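Local coordinates for protein monovalent Na+/H+ antiporter subunit A (Dietzia sp. DQ12-45-1b, PDB 7D3U) that probably exchanges monovalent cations such as sodium for protons across the cell membrane, as subunit A of the multi-subunit Mrp antiporter complex, at residues Val666-Pro671 / Leu766-Val771; Ala755-Leu760 / Ile909-Gly914; Arg620-Ala625 / Ala673-Ser678; Phe790-Ala795 / Tyr835-Ser840. All coordinates share one frame; numbering follows the deposited sequence.

All four contacts lie on the same side of the chain's centre, in its C-terminal part. Contact 3 opens first along the chain. Contact 1 opens before contact 3 closes, so the two cross. Contacts 1 and 2 cross as well, and contact 4 is nested inside the loop that contact 2 closes. The centre of contact 1 is about 15 Å from those of contacts 2 and 3. NH1 of R669 in contact 1 probably hydrogen-bonds O of L912 in contact 2, and R622 of contact 3 packs on L670. Contact 1 joins the ends of helices 646-667 and 739-762, and contact 2 joins 739-762 to 890-912. Contacts 3 and 4 close the hairpins 622-642/646-667 and 789-812/821-837.

Contact 1. Residues Val666-Pro671 / Leu766-Val771; sequences VLQRLP and LPRRDV
R669 and R769 reach across this contact in opposite senses, each giving its NE to a backbone carbonyl of the other segment. NE of R669 donates to O of L766 over 2.7 Å. The donor lies nearly along the C=O axis, and the oxygen sits at the edge of the guanidinium, slightly tilted from its plane. NE of R769 donates to O of L670 at 2.9 Å, from above the carbonyl plane. Beside it, backbone N of R769 bonds O of Q668 at 3.1 Å, in the carbonyl plane. R769 therefore grips two carbonyls of the 666-671 segment, one through its backbone N and one through NE. CD2 of L670 packs crosswise on CD1 of L766 at 4.0 Å. NE2 of Q668 and NH1 of R768 are both donors and form no bond. The R768 guanidinium instead pairs with D841 in a salt bridge.

The R669 chain bends at chi3 (129°), which leads its NE to L766 and its tip onward. There NH1 bonds the carbonyls of L912 and L665. A leucine in place of R669 would probably leave the carbonyls of L766 and L912 without these donors and weaken the join to the 766-771 loop. Outside the segments, R622 packs on L667, L670 and P671. The neighbouring subunit C packs on L670 and L766, and the neighbouring subunit F on Q668 and R768.

The contact joins the loops that follow two predicted transmembrane helices, 646-667 and 739-762. Arginine side chains hold the carbonyls of these irregular loops, and so the MbhD-like region is fastened to the MbhE-like one.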
loop_
_atom_site.group_PDB
_atom_site.type_symbol
_atom_site.label_atom_id
_atom_site.label_comp_id
_atom_site.label_asym_id
_atom_site.label_seq_id
_atom_site.Cartn_x
_atom_site.Cartn_y
_atom_site.Cartn_z
ATOM N N VAL B 666 6.843 -25.109 13.088
ATOM C CA VAL B 666 6.588 -23.826 13.742
ATOM C C VAL B 666 5.640 -23.946 14.927
ATOM O O VAL B 666 5.474 -22.966 15.671
ATOM C CB VAL B 666 6.035 -22.784 12.749
ATOM C CG1 VAL B 666 7.028 -22.539 11.627
ATOM C CG2 VAL B 666 4.690 -23.221 12.214
ATOM N N LEU B 667 5.010 -25.101 15.125
ATOM C CA LEU B 667 4.176 -25.334 16.292
ATOM C C LEU B 667 4.942 -25.979 17.432
ATOM O O LEU B 667 4.502 -25.894 18.583
ATOM C CB LEU B 667 2.984 -26.222 15.929
ATOM C CG LEU B 667 1.771 -25.533 15.309
ATOM C CD1 LEU B 667 0.577 -26.463 15.312
ATOM C CD2 LEU B 667 1.456 -24.250 16.044
ATOM N N GLN B 668 6.070 -26.626 17.139
ATOM C CA GLN B 668 6.927 -27.109 18.213
ATOM C C GLN B 668 7.517 -25.977 19.044
ATOM O O GLN B 668 8.154 -26.251 20.066
ATOM C CB GLN B 668 8.052 -27.971 17.642
ATOM C CG GLN B 668 9.198 -27.176 17.055
ATOM C CD GLN B 668 10.160 -28.044 16.280
ATOM O OE1 GLN B 668 9.856 -29.191 15.961
ATOM N NE2 GLN B 668 11.331 -27.502 15.972
ATOM N N ARG B 669 7.321 -24.721 18.636
ATOM C CA ARG B 669 7.824 -23.567 19.369
ATOM C C ARG B 669 6.741 -22.807 20.119
ATOM O O ARG B 669 7.068 -22.006 21.000
ATOM C CB ARG B 669 8.525 -22.600 18.411
ATOM C CG ARG B 669 9.406 -23.277 17.387
ATOM C CD ARG B 669 9.999 -22.273 16.422
ATOM N NE ARG B 669 11.444 -22.419 16.316
ATOM C CZ ARG B 669 12.048 -23.333 15.566
ATOM N NH1 ARG B 669 11.330 -24.185 14.851
ATOM N NH2 ARG B 669 13.370 -23.396 15.530
ATOM N N LEU B 670 5.481 -23.031 19.794
ATOM C CA LEU B 670 4.351 -22.305 20.347
ATOM C C LEU B 670 3.624 -23.152 21.381
ATOM O O LEU B 670 3.808 -24.371 21.440
ATOM C CB LEU B 670 3.392 -21.906 19.222
ATOM C CG LEU B 670 4.007 -21.026 18.136
ATOM C CD1 LEU B 670 3.099 -20.959 16.931
ATOM C CD2 LEU B 670 4.282 -19.638 18.672
ATOM N N PRO B 671 2.793 -22.539 22.227
ATOM C CA PRO B 671 2.080 -23.311 23.251
ATOM C C PRO B 671 1.151 -24.349 22.640
ATOM O O PRO B 671 0.932 -24.410 21.429
ATOM C CB PRO B 671 1.296 -22.243 24.024
ATOM C CG PRO B 671 1.270 -21.053 23.125
ATOM C CD PRO B 671 2.567 -21.094 22.393
ATOM N N LEU B 766 11.560 -18.268 17.896
ATOM C CA LEU B 766 11.301 -18.762 19.238
ATOM C C LEU B 766 11.987 -20.111 19.437
ATOM O O LEU B 766 11.967 -20.956 18.535
ATOM C CB LEU B 766 9.799 -18.903 19.480
ATOM C CG LEU B 766 8.974 -17.621 19.451
ATOM C CD1 LEU B 766 7.582 -17.885 19.988
ATOM C CD2 LEU B 766 9.662 -16.539 20.256
ATOM N N PRO B 767 12.608 -20.344 20.588
ATOM C CA PRO B 767 13.208 -21.655 20.836
ATOM C C PRO B 767 12.130 -22.708 21.006
ATOM O O PRO B 767 10.997 -22.410 21.392
ATOM C CB PRO B 767 13.999 -21.450 22.136
ATOM C CG PRO B 767 14.035 -19.962 22.354
ATOM C CD PRO B 767 12.800 -19.428 21.721
ATOM N N ARG B 768 12.490 -23.950 20.697
ATOM C CA ARG B 768 11.545 -25.051 20.830
ATOM C C ARG B 768 11.058 -25.138 22.268
ATOM O O ARG B 768 11.863 -25.216 23.202
ATOM C CB ARG B 768 12.196 -26.362 20.395
ATOM C CG ARG B 768 11.510 -27.597 20.937
ATOM C CD ARG B 768 12.044 -28.857 20.282
ATOM N NE ARG B 768 13.442 -28.724 19.889
ATOM C CZ ARG B 768 13.897 -28.961 18.664
ATOM N NH1 ARG B 768 13.063 -29.346 17.711
ATOM N NH2 ARG B 768 15.185 -28.818 18.394
ATOM N N ARG B 769 9.738 -25.102 22.443
ATOM C CA ARG B 769 9.154 -24.994 23.772
ATOM C C ARG B 769 9.576 -26.167 24.649
ATOM O O ARG B 769 9.534 -27.327 24.232
ATOM C CB ARG B 769 7.631 -24.921 23.664
ATOM C CG ARG B 769 6.877 -25.576 24.803
ATOM C CD ARG B 769 5.391 -25.633 24.504
ATOM N NE ARG B 769 5.116 -26.299 23.235
ATOM C CZ ARG B 769 4.761 -27.573 23.121
ATOM N NH1 ARG B 769 4.529 -28.098 21.926
ATOM N NH2 ARG B 769 4.640 -28.326 24.206
ATOM N N ASP B 770 9.994 -25.851 25.872
ATOM C CA ASP B 770 10.544 -26.838 26.801
ATOM C C ASP B 770 9.402 -27.664 27.376
ATOM O O ASP B 770 8.827 -27.337 28.415
ATOM C CB ASP B 770 11.334 -26.151 27.906
ATOM C CG ASP B 770 12.638 -25.564 27.409
ATOM O OD1 ASP B 770 13.064 -25.927 26.292
ATOM O OD2 ASP B 770 13.234 -24.737 28.131
ATOM N N VAL B 771 9.070 -28.752 26.695
ATOM C CA VAL B 771 8.034 -29.650 27.217
ATOM C C VAL B 771 8.616 -30.477 28.362
ATOM O O VAL B 771 9.735 -31.007 28.238
ATOM C CB VAL B 771 7.477 -30.538 26.094
ATOM C CG1 VAL B 771 8.513 -31.536 25.590
ATOM C CG2 VAL B 771 6.224 -31.263 26.567
#

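Contact 2. Residues Ala755-Leu760 / Ile909-Gly914; sequences AVILAL and IDKLGG
L760 and K911 bring their CA atoms to 7.0 Å, the nearest backbone approach between the last turns of helices 739-762 and 890-912. No hydrogen bond crosses the contact, which is made by side-chain packing.

L760 does most of the touching from its helix. Its CD1 rests on CB of K911 at 3.5 Å and also lies against the backbone O of K911. The same methyl meets CD2 of L912 at 3.8 Å. L760 and K911 run past each other in opposite directions. K911 bends at chi2 (-98°) and chi3 (95°), which lays its methylenes along the other helix. CD of K911 comes to 4.3 Å from CA of I757 and is also near CG1 of I757. CG1 of V756 faces CB of K911 more loosely. The aliphatic part of the lysine is thus used as an apolar surface.

The ends of helices 739-762 and 890-912 are packed together here among other helices of the chain. Y850 of helix 850-866 touches both I757 and K911, and V666 of helix 646-667 touches L912. On the outside, V88 of the neighbouring subunit C lies against V756 and L912, and F108 of the neighbouring subunit D packs on I757.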
loop_
_atom_site.group_PDB
_atom_site.type_symbol
_atom_site.label_atom_id
_atom_site.label_comp_id
_atom_site.label_asym_id
_atom_site.label_seq_id
_atom_site.Cartn_x
_atom_site.Cartn_y
_atom_site.Cartn_z
ATOM N N ALA B 755 13.141 -15.037 1.481
ATOM C CA ALA B 755 12.521 -14.210 2.505
ATOM C C ALA B 755 12.461 -14.929 3.842
ATOM O O ALA B 755 12.589 -14.290 4.887
ATOM C CB ALA B 755 11.124 -13.787 2.058
ATOM N N VAL B 756 12.270 -16.249 3.834
ATOM C CA VAL B 756 12.395 -17.022 5.065
ATOM C C VAL B 756 13.807 -16.899 5.617
ATOM O O VAL B 756 14.008 -16.714 6.827
ATOM C CB VAL B 756 12.012 -18.492 4.813
ATOM C CG1 VAL B 756 12.561 -19.385 5.912
ATOM C CG2 VAL B 756 10.508 -18.635 4.710
ATOM N N ILE B 757 14.809 -16.994 4.739
ATOM C CA ILE B 757 16.196 -16.829 5.171
ATOM C C ILE B 757 16.394 -15.459 5.811
ATOM O O ILE B 757 16.960 -15.336 6.904
ATOM C CB ILE B 757 17.158 -17.040 3.990
ATOM C CG1 ILE B 757 17.093 -18.484 3.499
ATOM C CG2 ILE B 757 18.574 -16.685 4.393
ATOM C CD1 ILE B 757 18.175 -18.832 2.510
ATOM N N LEU B 758 15.921 -14.408 5.138
ATOM C CA LEU B 758 16.090 -13.054 5.656
ATOM C C LEU B 758 15.357 -12.864 6.978
ATOM O O LEU B 758 15.868 -12.207 7.890
ATOM C CB LEU B 758 15.603 -12.036 4.629
ATOM C CG LEU B 758 16.489 -11.839 3.403
ATOM C CD1 LEU B 758 15.945 -10.721 2.541
ATOM C CD2 LEU B 758 17.914 -11.545 3.827
ATOM N N ALA B 759 14.154 -13.426 7.100
ATOM C CA ALA B 759 13.375 -13.262 8.319
ATOM C C ALA B 759 14.046 -13.954 9.496
ATOM O O ALA B 759 14.145 -13.383 10.587
ATOM C CB ALA B 759 11.960 -13.798 8.113
ATOM N N LEU B 760 14.519 -15.183 9.297
ATOM C CA LEU B 760 15.186 -15.879 10.388
ATOM C C LEU B 760 16.611 -15.395 10.614
ATOM O O LEU B 760 17.229 -15.786 11.611
ATOM C CB LEU B 760 15.173 -17.386 10.144
ATOM C CG LEU B 760 13.776 -17.988 10.283
ATOM C CD1 LEU B 760 13.835 -19.497 10.337
ATOM C CD2 LEU B 760 13.089 -17.443 11.520
ATOM N N ILE B 909 13.224 -26.048 5.750
ATOM C CA ILE B 909 13.447 -27.113 6.723
ATOM C C ILE B 909 14.704 -26.865 7.545
ATOM O O ILE B 909 14.732 -27.141 8.746
ATOM C CB ILE B 909 13.497 -28.480 6.012
ATOM C CG1 ILE B 909 12.148 -28.802 5.375
ATOM C CG2 ILE B 909 13.880 -29.577 6.985
ATOM C CD1 ILE B 909 11.024 -28.902 6.367
ATOM N N ASP B 910 15.760 -26.329 6.932
ATOM C CA ASP B 910 17.008 -26.134 7.657
ATOM C C ASP B 910 16.961 -24.913 8.563
ATOM O O ASP B 910 17.612 -24.904 9.614
ATOM C CB ASP B 910 18.171 -26.010 6.674
ATOM C CG ASP B 910 19.418 -25.444 7.317
ATOM O OD1 ASP B 910 19.908 -26.045 8.295
ATOM O OD2 ASP B 910 19.907 -24.395 6.853
ATOM N N LYS B 911 16.203 -23.880 8.192
ATOM C CA LYS B 911 16.158 -22.686 9.025
ATOM C C LYS B 911 15.177 -22.842 10.182
ATOM O O LYS B 911 15.456 -22.389 11.298
ATOM C CB LYS B 911 15.798 -21.468 8.175
ATOM C CG LYS B 911 16.820 -21.130 7.106
ATOM C CD LYS B 911 17.753 -20.022 7.561
ATOM C CE LYS B 911 19.034 -20.582 8.147
ATOM N NZ LYS B 911 20.023 -19.510 8.437
ATOM N N LEU B 912 14.033 -23.478 9.940
ATOM C CA LEU B 912 13.016 -23.635 10.971
ATOM C C LEU B 912 13.220 -24.875 11.828
ATOM O O LEU B 912 12.829 -24.877 13.001
ATOM C CB LEU B 912 11.624 -23.683 10.338
ATOM C CG LEU B 912 11.039 -22.345 9.891
ATOM C CD1 LEU B 912 9.802 -22.561 9.042
ATOM C CD2 LEU B 912 10.718 -21.483 11.095
ATOM N N GLY B 913 13.814 -25.930 11.278
ATOM C CA GLY B 913 14.001 -27.158 12.023
ATOM C C GLY B 913 14.963 -27.027 13.184
ATOM O O GLY B 913 16.165 -26.831 12.985
ATOM N N GLY B 914 14.447 -27.134 14.404
ATOM C CA GLY B 914 15.288 -27.045 15.578
ATOM C C GLY B 914 15.835 -25.643 15.796
ATOM O O GLY B 914 15.386 -24.660 15.206
#

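Contact 3. Residues Arg620-Ala625 / Ala673-Ser678; sequences RSRLGA and AFHTVS
R622 and F674 meet where the loop after helix 646-667 folds back on the start of helix 622-642. These two helices follow each other as a helical hairpin of the MbhD-like region, and the contact lies at its open end.

The two flat groups stand nearly upright to each other, with the guanidinium and ring planes 83° apart. CD1 of F674 lies 3.7 Å above one face of the guanidinium, toward its rim. NH1 of R622 in turn lies at the edge of the ring, in its plane. The edge of the phenyl therefore meets the face of the guanidinium. Further back, CG of R622 touches CE1 of F674 at 3.4 Å. The arginine chain is extended from CG to NE, which carries the guanidinium past this ring edge to H675. There CE1 of H675 approaches NH2 of R622 at 3.7 Å, at the guanidinium edge, with the imidazole also turned steeply to it.

The backbone N of R622 and the C of S621 lie over one face of the phenyl. CB of A625 comes in at the ring edge, 3.5 Å from CZ of F674. The phenyl ring is thus fitted against the first helical turn. The backbone N of F674 makes a weak hydrogen bond to O of R620.

The charge of R622 is paired in a salt bridge with D97 of the neighbouring subunit C. R25 of that subunit packs on F674. S621 is the N-cap of helix 622-642: its OG accepts from N of G624 at 3.2 Å, nearly straight at 168°.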
loop_
_atom_site.group_PDB
_atom_site.type_symbol
_atom_site.label_atom_id
_atom_site.label_comp_id
_atom_site.label_asym_id
_atom_site.label_seq_id
_atom_site.Cartn_x
_atom_site.Cartn_y
_atom_site.Cartn_z
ATOM N N ARG B 620 -9.527 -26.693 19.879
ATOM C CA ARG B 620 -8.938 -25.861 20.917
ATOM C C ARG B 620 -7.474 -26.184 21.176
ATOM O O ARG B 620 -6.876 -25.592 22.079
ATOM C CB ARG B 620 -9.731 -26.001 22.219
ATOM C CG ARG B 620 -11.077 -25.303 22.201
ATOM C CD ARG B 620 -12.044 -25.949 23.178
ATOM N NE ARG B 620 -12.415 -27.300 22.767
ATOM C CZ ARG B 620 -13.458 -27.968 23.247
ATOM N NH1 ARG B 620 -14.243 -27.412 24.160
ATOM N NH2 ARG B 620 -13.718 -29.195 22.813
ATOM N N SER B 621 -6.885 -27.102 20.417
ATOM C CA SER B 621 -5.493 -27.489 20.590
ATOM C C SER B 621 -4.773 -27.402 19.255
ATOM O O SER B 621 -5.326 -27.780 18.218
ATOM C CB SER B 621 -5.376 -28.903 21.155
ATOM O OG SER B 621 -5.152 -29.840 20.117
ATOM N N ARG B 622 -3.535 -26.906 19.286
ATOM C CA ARG B 622 -2.792 -26.672 18.054
ATOM C C ARG B 622 -2.520 -27.952 17.275
ATOM O O ARG B 622 -2.321 -27.888 16.057
ATOM C CB ARG B 622 -1.470 -25.969 18.364
ATOM C CG ARG B 622 -1.629 -24.563 18.909
ATOM C CD ARG B 622 -0.282 -23.900 19.125
ATOM N NE ARG B 622 -0.413 -22.555 19.670
ATOM C CZ ARG B 622 -0.650 -21.475 18.937
ATOM N NH1 ARG B 622 -0.789 -21.582 17.624
ATOM N NH2 ARG B 622 -0.755 -20.288 19.516
ATOM N N LEU B 623 -2.506 -29.109 17.937
ATOM C CA LEU B 623 -2.225 -30.351 17.225
ATOM C C LEU B 623 -3.456 -30.870 16.493
ATOM O O LEU B 623 -3.354 -31.331 15.349
ATOM C CB LEU B 623 -1.701 -31.407 18.194
ATOM C CG LEU B 623 -1.556 -32.798 17.585
ATOM C CD1 LEU B 623 -0.494 -32.796 16.509
ATOM C CD2 LEU B 623 -1.218 -33.792 18.662
ATOM N N GLY B 624 -4.623 -30.816 17.136
ATOM C CA GLY B 624 -5.849 -31.134 16.431
ATOM C C GLY B 624 -6.053 -30.259 15.213
ATOM O O GLY B 624 -6.563 -30.719 14.189
ATOM N N ALA B 625 -5.616 -29.002 15.287
ATOM C CA ALA B 625 -5.783 -28.090 14.164
ATOM C C ALA B 625 -4.890 -28.474 12.990
ATOM O O ALA B 625 -5.326 -28.426 11.838
ATOM C CB ALA B 625 -5.497 -26.660 14.608
ATOM N N ALA B 673 -2.181 -24.951 23.305
ATOM C CA ALA B 673 -3.572 -24.590 23.089
ATOM C C ALA B 673 -3.663 -23.196 22.491
ATOM O O ALA B 673 -2.859 -22.317 22.816
ATOM C CB ALA B 673 -4.369 -24.647 24.395
ATOM N N PHE B 674 -4.641 -23.004 21.610
ATOM C CA PHE B 674 -4.891 -21.686 21.053
ATOM C C PHE B 674 -5.259 -20.706 22.160
ATOM O O PHE B 674 -5.680 -21.090 23.255
ATOM C CB PHE B 674 -6.011 -21.743 20.019
ATOM C CG PHE B 674 -5.633 -22.452 18.755
ATOM C CD1 PHE B 674 -4.364 -22.325 18.229
ATOM C CD2 PHE B 674 -6.549 -23.245 18.095
ATOM C CE1 PHE B 674 -4.018 -22.975 17.065
ATOM C CE2 PHE B 674 -6.207 -23.896 16.934
ATOM C CZ PHE B 674 -4.940 -23.762 16.419
ATOM N N HIS B 675 -5.100 -19.423 21.863
ATOM C CA HIS B 675 -5.448 -18.395 22.830
ATOM C C HIS B 675 -6.959 -18.334 23.000
ATOM O O HIS B 675 -7.706 -18.338 22.017
ATOM C CB HIS B 675 -4.905 -17.042 22.382
ATOM C CG HIS B 675 -3.412 -16.973 22.336
ATOM N ND1 HIS B 675 -2.673 -17.510 21.304
ATOM C CD2 HIS B 675 -2.518 -16.425 23.193
ATOM C CE1 HIS B 675 -1.389 -17.298 21.528
ATOM N NE2 HIS B 675 -1.268 -16.642 22.668
ATOM N N THR B 676 -7.412 -18.287 24.248
ATOM C CA THR B 676 -8.843 -18.246 24.518
ATOM C C THR B 676 -9.396 -16.869 24.174
ATOM O O THR B 676 -8.964 -15.857 24.736
ATOM C CB THR B 676 -9.117 -18.594 25.981
ATOM O OG1 THR B 676 -8.436 -17.663 26.831
ATOM C CG2 THR B 676 -8.659 -20.010 26.298
ATOM N N VAL B 677 -10.345 -16.830 23.245
ATOM C CA VAL B 677 -10.972 -15.591 22.806
ATOM C C VAL B 677 -12.341 -15.481 23.464
ATOM O O VAL B 677 -13.093 -16.461 23.528
ATOM C CB VAL B 677 -11.073 -15.531 21.271
ATOM C CG1 VAL B 677 -11.795 -16.749 20.734
ATOM C CG2 VAL B 677 -11.767 -14.254 20.831
ATOM N N SER B 678 -12.649 -14.293 23.977
ATOM C CA SER B 678 -13.856 -14.088 24.762
ATOM C C SER B 678 -15.107 -14.380 23.945
ATOM O O SER B 678 -15.126 -14.238 22.719
ATOM C CB SER B 678 -13.906 -12.652 25.278
ATOM O OG SER B 678 -14.655 -11.828 24.401
#

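Contact 4. Residues Phe790-Ala795 / Tyr835-Ser840; sequences FLRTFA and YLRAPS
R837 lies across R792 and against A795 where the helical hairpin of 789-812 and 821-837, in the MnhB-related region, packs one helix end on the other.

With CG anti to the backbone N (chi1 177°), the R837 side chain runs across the 790-795 helix. Its CB faces CG of L791 at 4.4 Å. CG comes next and meets CG of R792 at 3.7 Å. CD rests on CB of A795 at 3.6 Å. A bend at chi3 (85°) then turns the guanidinium so that O of R792 lies at its edge, near its plane, though no hydrogen bond forms. A serine in place of R837 would probably open a gap beside CG of R792 and CB of A795, which the methylenes of R837 now cover.

The two arginines cross at about a right angle, and their like charges stay apart, with NE of R792 6.3 Å from NH1 of R837. R792 turns its charge to E54 of the neighbouring Cation antiporter chain in a salt bridge. Its CG lies against O of R837.

L791 adds a further apolar contact. Its CD2 touches CB of L836 at 3.8 Å and lies 3.7 Å from O of L836, an oxygen that also accepts from NH2 of R78 of the neighbouring subunit F.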
loop_
_atom_site.group_PDB
_atom_site.type_symbol
_atom_site.label_atom_id
_atom_site.label_comp_id
_atom_site.label_asym_id
_atom_site.label_seq_id
_atom_site.Cartn_x
_atom_site.Cartn_y
_atom_site.Cartn_z
ATOM N N PHE B 790 13.460 -47.380 13.719
ATOM C CA PHE B 790 12.402 -47.734 12.781
ATOM C C PHE B 790 12.419 -46.817 11.567
ATOM O O PHE B 790 12.347 -47.282 10.425
ATOM C CB PHE B 790 11.046 -47.685 13.480
ATOM C CG PHE B 790 11.028 -48.382 14.805
ATOM C CD1 PHE B 790 11.382 -49.712 14.905
ATOM C CD2 PHE B 790 10.650 -47.709 15.951
ATOM C CE1 PHE B 790 11.367 -50.356 16.121
ATOM C CE2 PHE B 790 10.631 -48.349 17.169
ATOM C CZ PHE B 790 10.990 -49.675 17.253
ATOM N N LEU B 791 12.520 -45.508 11.792
ATOM C CA LEU B 791 12.578 -44.582 10.670
ATOM C C LEU B 791 13.939 -44.589 9.991
ATOM O O LEU B 791 14.013 -44.423 8.770
ATOM C CB LEU B 791 12.228 -43.168 11.130
ATOM C CG LEU B 791 11.996 -42.175 9.991
ATOM C CD1 LEU B 791 11.028 -42.752 8.978
ATOM C CD2 LEU B 791 11.484 -40.853 10.529
ATOM N N ARG B 792 15.019 -44.783 10.750
ATOM C CA ARG B 792 16.346 -44.797 10.147
ATOM C C ARG B 792 16.543 -45.982 9.214
ATOM O O ARG B 792 17.450 -45.951 8.376
ATOM C CB ARG B 792 17.424 -44.801 11.232
ATOM C CG ARG B 792 17.648 -43.444 11.876
ATOM C CD ARG B 792 18.931 -43.404 12.689
ATOM N NE ARG B 792 18.813 -44.128 13.950
ATOM C CZ ARG B 792 19.253 -45.366 14.142
ATOM N NH1 ARG B 792 19.845 -46.020 13.153
ATOM N NH2 ARG B 792 19.106 -45.949 15.323
ATOM N N THR B 793 15.725 -47.026 9.340
ATOM C CA THR B 793 15.792 -48.172 8.443
ATOM C C THR B 793 14.789 -48.076 7.303
ATOM O O THR B 793 15.135 -48.344 6.150
ATOM C CB THR B 793 15.570 -49.472 9.220
ATOM O OG1 THR B 793 16.659 -49.678 10.126
ATOM C CG2 THR B 793 15.499 -50.648 8.261
ATOM N N PHE B 794 13.544 -47.701 7.602
ATOM C CA PHE B 794 12.567 -47.506 6.537
ATOM C C PHE B 794 13.014 -46.425 5.567
ATOM O O PHE B 794 12.650 -46.460 4.387
ATOM C CB PHE B 794 11.205 -47.155 7.126
ATOM C CG PHE B 794 10.092 -47.152 6.121
ATOM C CD1 PHE B 794 10.013 -48.138 5.155
ATOM C CD2 PHE B 794 9.120 -46.166 6.144
ATOM C CE1 PHE B 794 8.989 -48.139 4.228
ATOM C CE2 PHE B 794 8.094 -46.164 5.220
ATOM C CZ PHE B 794 8.028 -47.151 4.262
ATOM N N ALA B 795 13.804 -45.459 6.037
ATOM C CA ALA B 795 14.356 -44.463 5.132
ATOM C C ALA B 795 15.380 -45.060 4.179
ATOM O O ALA B 795 15.567 -44.521 3.087
ATOM C CB ALA B 795 14.985 -43.317 5.920
ATOM N N TYR B 835 14.842 -35.070 7.488
ATOM C CA TYR B 835 14.834 -34.286 8.719
ATOM C C TYR B 835 14.301 -35.111 9.884
ATOM O O TYR B 835 14.915 -35.161 10.955
ATOM C CB TYR B 835 14.001 -33.019 8.533
ATOM C CG TYR B 835 13.685 -32.314 9.830
ATOM C CD1 TYR B 835 14.612 -31.476 10.429
ATOM C CD2 TYR B 835 12.462 -32.494 10.459
ATOM C CE1 TYR B 835 14.329 -30.835 11.615
ATOM C CE2 TYR B 835 12.173 -31.861 11.645
ATOM C CZ TYR B 835 13.108 -31.031 12.219
ATOM O OH TYR B 835 12.821 -30.394 13.403
ATOM N N LEU B 836 13.150 -35.761 9.692
ATOM C CA LEU B 836 12.564 -36.569 10.757
ATOM C C LEU B 836 13.461 -37.739 11.140
ATOM O O LEU B 836 13.372 -38.248 12.263
ATOM C CB LEU B 836 11.190 -37.084 10.330
ATOM C CG LEU B 836 10.120 -36.040 10.014
ATOM C CD1 LEU B 836 8.856 -36.717 9.522
ATOM C CD2 LEU B 836 9.829 -35.190 11.233
ATOM N N ARG B 837 14.325 -38.177 10.226
ATOM C CA ARG B 837 15.169 -39.340 10.472
ATOM C C ARG B 837 16.326 -39.035 11.414
ATOM O O ARG B 837 16.793 -39.933 12.122
ATOM C CB ARG B 837 15.705 -39.871 9.142
ATOM C CG ARG B 837 16.660 -41.038 9.263
ATOM C CD ARG B 837 17.225 -41.416 7.914
ATOM N NE ARG B 837 18.383 -40.602 7.563
ATOM C CZ ARG B 837 19.640 -41.020 7.657
ATOM N NH1 ARG B 837 19.903 -42.245 8.089
ATOM N NH2 ARG B 837 20.635 -40.214 7.315
ATOM N N ALA B 838 16.784 -37.786 11.450
ATOM C CA ALA B 838 18.021 -37.457 12.139
ATOM C C ALA B 838 17.926 -37.774 13.630
ATOM O O ALA B 838 16.857 -37.650 14.235
ATOM C CB ALA B 838 18.359 -35.983 11.945
ATOM N N PRO B 839 19.035 -38.193 14.248
ATOM C CA PRO B 839 19.016 -38.500 15.684
ATOM C C PRO B 839 18.709 -37.286 16.544
ATOM O O PRO B 839 17.785 -37.314 17.360
ATOM C CB PRO B 839 20.434 -39.023 15.952
ATOM C CG PRO B 839 20.996 -39.361 14.609
ATOM C CD PRO B 839 20.363 -38.411 13.654
ATOM N N SER B 840 19.473 -36.217 16.363
ATOM C CA SER B 840 19.343 -35.010 17.163
ATOM C C SER B 840 19.209 -33.797 16.246
ATOM O O SER B 840 19.041 -33.921 15.031
ATOM C CB SER B 840 20.533 -34.867 18.112
ATOM O OG SER B 840 21.516 -34.009 17.560
#